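Local coordinates for protein alpha-fucosidase GH29 (Fusarium graminearum, PDB 4PSR) that hydrolyses alpha-L-fucosides as a family 29 glycoside hydrolase, probably releasing alpha-1,6-linked fucose from the innermost N-acetylglucosamine of glycoprotein glycans, at residues Asp26-Phe38 against Ser115-Asp128. Residues are numbered along the deposited sequence; the frame is centred on the assembly and turned at random.
With FUL (beta-L-fucopyranose), chain M.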
loop_
_atom_site.group_PDB
_atom_site.type_symbol
_atom_site.label_atom_id
_atom_site.label_comp_id
_atom_site.label_asym_id
_atom_site.label_seq_id
_atom_site.Cartn_x
_atom_site.Cartn_y
_atom_site.Cartn_z
ATOM N N ASP A 26 7.269 3.280 -9.859
ATOM C CA ASP A 26 6.642 4.204 -10.788
ATOM C C ASP A 26 5.124 4.148 -10.723
ATOM O O ASP A 26 4.450 5.094 -11.141
ATOM C CB ASP A 26 7.046 3.851 -12.223
ATOM C CG ASP A 26 8.503 4.159 -12.552
ATOM O OD1 ASP A 26 9.183 4.912 -11.809
ATOM O OD2 ASP A 26 8.960 3.606 -13.579
ATOM N N ALA A 27 4.586 3.016 -10.293
ATOM C CA ALA A 27 3.168 2.718 -10.459
ATOM C C ALA A 27 2.229 3.541 -9.594
ATOM O O ALA A 27 1.196 3.984 -10.093
ATOM C CB ALA A 27 2.911 1.240 -10.237
ATOM N N LYS A 28 2.579 3.676 -8.314
ATOM C CA LYS A 28 1.899 4.498 -7.310
ATOM C C LYS A 28 0.540 4.037 -6.816
ATOM O O LYS A 28 0.297 4.065 -5.605
ATOM C CB LYS A 28 1.769 5.947 -7.731
ATOM C CG LYS A 28 3.117 6.617 -8.137
ATOM C CD LYS A 28 4.243 6.382 -7.133
ATOM C CE LYS A 28 5.455 7.197 -7.477
ATOM N NZ LYS A 28 6.583 6.890 -6.571
ATOM N N PHE A 29 -0.342 3.645 -7.728
ATOM C CA PHE A 29 -1.753 3.419 -7.429
ATOM C C PHE A 29 -2.192 2.107 -8.046
ATOM O O PHE A 29 -1.978 1.861 -9.237
ATOM C CB PHE A 29 -2.602 4.579 -7.998
ATOM C CG PHE A 29 -4.074 4.400 -7.781
ATOM C CD1 PHE A 29 -4.626 4.260 -6.503
ATOM C CD2 PHE A 29 -4.932 4.376 -8.876
ATOM C CE1 PHE A 29 -6.022 4.073 -6.331
ATOM C CE2 PHE A 29 -6.313 4.193 -8.707
ATOM C CZ PHE A 29 -6.851 4.055 -7.433
ATOM N N GLY A 30 -2.754 1.229 -7.207
ATOM C CA GLY A 30 -3.368 -0.008 -7.642
ATOM C C GLY A 30 -4.727 -0.230 -7.007
ATOM O O GLY A 30 -5.119 0.493 -6.078
ATOM N N VAL A 31 -5.467 -1.206 -7.518
ATOM C CA VAL A 31 -6.781 -1.545 -7.005
ATOM C C VAL A 31 -6.933 -3.055 -6.846
ATOM O O VAL A 31 -6.596 -3.834 -7.725
ATOM C CB VAL A 31 -7.911 -1.000 -7.936
ATOM C CG1 VAL A 31 -9.277 -1.509 -7.497
ATOM C CG2 VAL A 31 -7.889 0.521 -7.960
ATOM N N TYR A 32 -7.501 -3.472 -5.723
ATOM C CA TYR A 32 -7.880 -4.860 -5.515
ATOM C C TYR A 32 -9.258 -4.944 -4.882
ATOM O O TYR A 32 -9.875 -3.923 -4.606
ATOM C CB TYR A 32 -6.822 -5.690 -4.752
ATOM C CG TYR A 32 -6.617 -5.518 -3.243
ATOM C CD1 TYR A 32 -6.212 -6.609 -2.490
ATOM C CD2 TYR A 32 -6.737 -4.301 -2.610
ATOM C CE1 TYR A 32 -5.968 -6.504 -1.155
ATOM C CE2 TYR A 32 -6.494 -4.176 -1.247
ATOM C CZ TYR A 32 -6.097 -5.272 -0.534
ATOM O OH TYR A 32 -5.827 -5.110 0.829
ATOM N N TRP A 33 -9.763 -6.160 -4.721
ATOM C CA TRP A 33 -11.128 -6.333 -4.260
ATOM C C TRP A 33 -11.280 -7.548 -3.355
ATOM O O TRP A 33 -10.918 -8.659 -3.717
ATOM C CB TRP A 33 -12.129 -6.402 -5.445
ATOM C CG TRP A 33 -11.682 -7.196 -6.620
ATOM C CD1 TRP A 33 -11.956 -8.498 -6.902
ATOM C CD2 TRP A 33 -10.940 -6.697 -7.730
ATOM N NE1 TRP A 33 -11.396 -8.863 -8.115
ATOM C CE2 TRP A 33 -10.752 -7.769 -8.627
ATOM C CE3 TRP A 33 -10.361 -5.467 -8.021
ATOM C CZ2 TRP A 33 -10.037 -7.627 -9.804
ATOM C CZ3 TRP A 33 -9.643 -5.333 -9.202
ATOM C CH2 TRP A 33 -9.483 -6.406 -10.066
ATOM N N HIS A 34 -11.865 -7.287 -2.195
ATOM C CA HIS A 34 -12.271 -8.338 -1.271
ATOM C C HIS A 34 -13.666 -8.821 -1.663
ATOM O O HIS A 34 -14.668 -8.335 -1.147
ATOM C CB HIS A 34 -12.296 -7.819 0.176
ATOM C CG HIS A 34 -10.947 -7.682 0.822
ATOM N ND1 HIS A 34 -9.983 -6.786 0.410
ATOM C CD2 HIS A 34 -10.425 -8.318 1.901
ATOM C CE1 HIS A 34 -8.922 -6.892 1.198
ATOM N NE2 HIS A 34 -9.170 -7.809 2.112
ATOM N N TRP A 35 -13.701 -9.820 -2.531
ATOM C CA TRP A 35 -14.952 -10.376 -3.021
ATOM C C TRP A 35 -14.828 -11.866 -3.009
ATOM O O TRP A 35 -13.902 -12.419 -3.592
ATOM C CB TRP A 35 -15.217 -9.891 -4.443
ATOM C CG TRP A 35 -16.512 -10.371 -5.042
ATOM C CD1 TRP A 35 -17.772 -10.137 -4.588
ATOM C CD2 TRP A 35 -16.643 -11.177 -6.208
ATOM N NE1 TRP A 35 -18.680 -10.750 -5.411
ATOM C CE2 TRP A 35 -18.006 -11.390 -6.418
ATOM C CE3 TRP A 35 -15.722 -11.740 -7.097
ATOM C CZ2 TRP A 35 -18.492 -12.129 -7.502
ATOM C CZ3 TRP A 35 -16.202 -12.468 -8.184
ATOM C CH2 TRP A 35 -17.572 -12.658 -8.369
ATOM N N GLY A 36 -15.751 -12.541 -2.335
ATOM C CA GLY A 36 -15.695 -13.993 -2.268
ATOM C C GLY A 36 -16.865 -14.586 -1.499
ATOM O O GLY A 36 -17.849 -13.917 -1.291
ATOM N N ALA A 37 -16.729 -15.841 -1.091
ATOM C CA ALA A 37 -17.795 -16.482 -0.339
ATOM C C ALA A 37 -18.023 -15.783 1.001
ATOM O O ALA A 37 -19.112 -15.842 1.540
ATOM C CB ALA A 37 -17.500 -17.954 -0.114
ATOM N N PHE A 38 -17.012 -15.081 1.503
ATOM C CA PHE A 38 -17.167 -14.302 2.737
ATOM C C PHE A 38 -18.098 -13.119 2.536
ATOM O O PHE A 38 -18.595 -12.549 3.511
ATOM C CB PHE A 38 -15.810 -13.817 3.270
ATOM C CG PHE A 38 -14.944 -13.143 2.229
ATOM C CD1 PHE A 38 -15.187 -11.820 1.832
ATOM C CD2 PHE A 38 -13.919 -13.841 1.619
ATOM C CE1 PHE A 38 -14.415 -11.225 0.836
ATOM C CE2 PHE A 38 -13.128 -13.234 0.624
ATOM C CZ PHE A 38 -13.404 -11.937 0.237
ATOM N N SER A 115 -9.783 4.237 -13.621
ATOM C CA SER A 115 -9.385 4.905 -12.369
ATOM C C SER A 115 -7.921 5.355 -12.339
ATOM O O SER A 115 -7.523 6.091 -11.435
ATOM C CB SER A 115 -9.647 4.019 -11.134
ATOM O OG SER A 115 -8.674 2.992 -10.970
ATOM N N GLY A 116 -7.115 4.868 -13.284
ATOM C CA GLY A 116 -5.700 5.152 -13.326
ATOM C C GLY A 116 -4.830 4.107 -12.620
ATOM O O GLY A 116 -3.637 4.305 -12.473
ATOM N N ALA A 117 -5.418 2.997 -12.189
ATOM C CA ALA A 117 -4.669 1.917 -11.541
ATOM C C ALA A 117 -3.614 1.379 -12.522
ATOM O O ALA A 117 -3.931 1.139 -13.688
ATOM C CB ALA A 117 -5.621 0.823 -11.189
ATOM N N ARG A 118 -2.391 1.173 -12.037
ATOM C CA ARG A 118 -1.364 0.566 -12.861
ATOM C C ARG A 118 -1.102 -0.883 -12.472
ATOM O O ARG A 118 -0.406 -1.597 -13.193
ATOM C CB ARG A 118 -0.081 1.369 -12.800
ATOM C CG ARG A 118 -0.117 2.636 -13.604
ATOM C CD ARG A 118 1.302 3.083 -13.840
ATOM N NE ARG A 118 1.393 4.159 -14.803
ATOM C CZ ARG A 118 2.505 4.810 -15.042
ATOM N NH1 ARG A 118 3.619 4.476 -14.386
ATOM N NH2 ARG A 118 2.508 5.785 -15.929
ATOM N N PHE A 119 -1.676 -1.315 -11.350
ATOM C CA PHE A 119 -1.731 -2.736 -10.978
ATOM C C PHE A 119 -3.105 -3.016 -10.406
ATOM O O PHE A 119 -3.696 -2.126 -9.794
ATOM C CB PHE A 119 -0.586 -3.196 -10.030
ATOM C CG PHE A 119 -0.429 -2.404 -8.725
ATOM C CD1 PHE A 119 -0.746 -2.986 -7.515
ATOM C CD2 PHE A 119 0.155 -1.141 -8.708
ATOM C CE1 PHE A 119 -0.560 -2.302 -6.330
ATOM C CE2 PHE A 119 0.332 -0.439 -7.523
ATOM C CZ PHE A 119 -0.017 -1.036 -6.331
ATOM N N ALA A 120 -3.598 -4.234 -10.605
ATOM C CA ALA A 120 -4.927 -4.585 -10.187
ATOM C C ALA A 120 -5.077 -6.082 -10.052
ATOM O O ALA A 120 -4.336 -6.845 -10.685
ATOM C CB ALA A 120 -5.972 -4.046 -11.187
ATOM N N GLY A 121 -6.042 -6.500 -9.243
ATOM C CA GLY A 121 -6.382 -7.904 -9.196
ATOM C C GLY A 121 -7.199 -8.270 -7.985
ATOM O O GLY A 121 -7.495 -7.425 -7.140
ATOM N N PRO A 122 -7.553 -9.554 -7.879
ATOM C CA PRO A 122 -8.426 -10.043 -6.810
ATOM C C PRO A 122 -7.685 -10.429 -5.531
ATOM O O PRO A 122 -6.511 -10.785 -5.546
ATOM C CB PRO A 122 -8.985 -11.343 -7.380
ATOM C CG PRO A 122 -7.843 -11.842 -8.288
ATOM C CD PRO A 122 -7.283 -10.586 -8.906
ATOM N N VAL A 123 -8.427 -10.416 -4.435
ATOM C CA VAL A 123 -8.151 -11.328 -3.340
ATOM C C VAL A 123 -8.422 -12.724 -3.891
ATOM O O VAL A 123 -9.551 -13.043 -4.284
ATOM C CB VAL A 123 -9.043 -11.035 -2.104
ATOM C CG1 VAL A 123 -8.936 -12.153 -1.082
ATOM C CG2 VAL A 123 -8.648 -9.708 -1.493
ATOM N N ALA A 124 -7.385 -13.555 -3.979
ATOM C CA ALA A 124 -7.532 -14.906 -4.526
ATOM C C ALA A 124 -7.939 -15.897 -3.443
ATOM O O ALA A 124 -8.620 -16.894 -3.736
ATOM C CB ALA A 124 -6.257 -15.369 -5.197
ATOM N N GLU A 125 -7.497 -15.658 -2.202
ATOM C CA GLU A 125 -7.927 -16.486 -1.064
ATOM C C GLU A 125 -7.778 -15.607 0.171
ATOM O O GLU A 125 -6.676 -15.110 0.424
ATOM C CB GLU A 125 -7.097 -17.746 -0.924
ATOM C CG GLU A 125 -7.560 -18.569 0.285
ATOM C CD GLU A 125 -7.000 -19.957 0.377
ATOM O OE1 GLU A 125 -6.400 -20.448 -0.578
ATOM O OE2 GLU A 125 -7.155 -20.561 1.480
ATOM N N HIS A 126 -8.868 -15.422 0.905
ATOM C CA HIS A 126 -8.813 -14.665 2.153
ATOM C C HIS A 126 -8.473 -15.632 3.311
ATOM O O HIS A 126 -7.729 -16.565 3.098
ATOM C CB HIS A 126 -10.113 -13.866 2.328
ATOM C CG HIS A 126 -9.987 -12.739 3.286
ATOM N ND1 HIS A 126 -10.474 -12.821 4.573
ATOM C CD2 HIS A 126 -9.357 -11.548 3.191
ATOM C CE1 HIS A 126 -10.191 -11.698 5.215
ATOM N NE2 HIS A 126 -9.503 -10.913 4.401
ATOM N N HIS A 127 -8.982 -15.384 4.525
ATOM C CA HIS A 127 -8.711 -16.243 5.682
ATOM C C HIS A 127 -9.659 -17.454 5.763
ATOM O O HIS A 127 -9.435 -18.325 6.609
ATOM C CB HIS A 127 -8.918 -15.491 7.019
ATOM C CG HIS A 127 -8.123 -14.229 7.223
ATOM N ND1 HIS A 127 -6.786 -14.072 6.893
ATOM C CD2 HIS A 127 -8.502 -13.072 7.823
ATOM C CE1 HIS A 127 -6.391 -12.869 7.289
ATOM N NE2 HIS A 127 -7.410 -12.235 7.834
ATOM N N ASP A 128 -10.683 -17.499 4.906
ATOM C CA ASP A 128 -11.814 -18.411 5.034
ATOM C C ASP A 128 -11.652 -19.747 4.320
ATOM O O ASP A 128 -12.617 -20.508 4.219
ATOM C CB ASP A 128 -13.084 -17.744 4.534
ATOM C CG ASP A 128 -13.082 -17.508 3.023
ATOM O OD1 ASP A 128 -11.980 -17.428 2.423
ATOM O OD2 ASP A 128 -14.190 -17.399 2.443
HETATM C C1 FUL M . -6.358 -7.645 7.449
HETATM C C2 FUL M . -7.417 -8.711 7.253
HETATM O O2 FUL M . -7.696 -9.431 8.464
HETATM C C3 FUL M . -8.647 -7.989 6.769
HETATM O O3 FUL M . -9.701 -8.917 6.640
HETATM C C4 FUL M . -8.303 -7.349 5.448
HETATM O O4 FUL M . -8.014 -8.365 4.492
HETATM C C5 FUL M . -7.112 -6.418 5.634
HETATM C C6 FUL M . -6.646 -5.790 4.338
HETATM O O5 FUL M . -5.990 -7.080 6.213
HETATM O O1 FUL M . -5.210 -8.252 7.984
HETATM O O HOH W 1 -11.815 -11.702 -5.180
HETATM O O HOH W 2 -14.149 -16.589 -0.163
#
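His34 and His126 reach the same fucose hydroxyl through different first torsions: the His34 ring swings anti to its carbonyl carbon (chi1 -77°), whereas that of His126 extends anti to the backbone nitrogen (chi1 -160°). His34 NE2 then lies 2.7 Å from FUL O4 and His126 NE2 3.0 Å from the same atom, each in a hydrogen bond, so two imidazoles grip one hydroxyl. Val123 CG2 sits over the centre of the His34 ring, 3.8 Å from its centroid, a CH-pi contact over one face, while Asn342 OD1 hydrogen-bonds His34 ND1 and helps fix the ring's rotation. On the side of His126 away from the fucose, its edge meets the face of Phe38 (planes at 51°); His127 NE2 is hydrogen-bonded to FUL O2.

Beneath this site runs a parallel ladder, in which Val31 N donates to Phe119 O (3.0 Å) and Val31 O accepts from Gly121 N (3.1 Å). Gly30, lacking a side chain, lets the Phe119 ring lie flat on its CA, 3.6 Å from the ring centroid. Separately, the Trp33 indole covers the Gly121-Pro122 peptide, Gly121 O over its centre.

The pair exemplifies how a TIM barrel presents sugar-binding residues at the C-terminal ends of its strands. Strands 29-33 and 119-125 are the first two of eight; strand 337-343 flanks the former and closes the barrel, strand 165-170 continues beyond the latter, and helix 105-114 packs outside on Val31, Trp33 and Ala120.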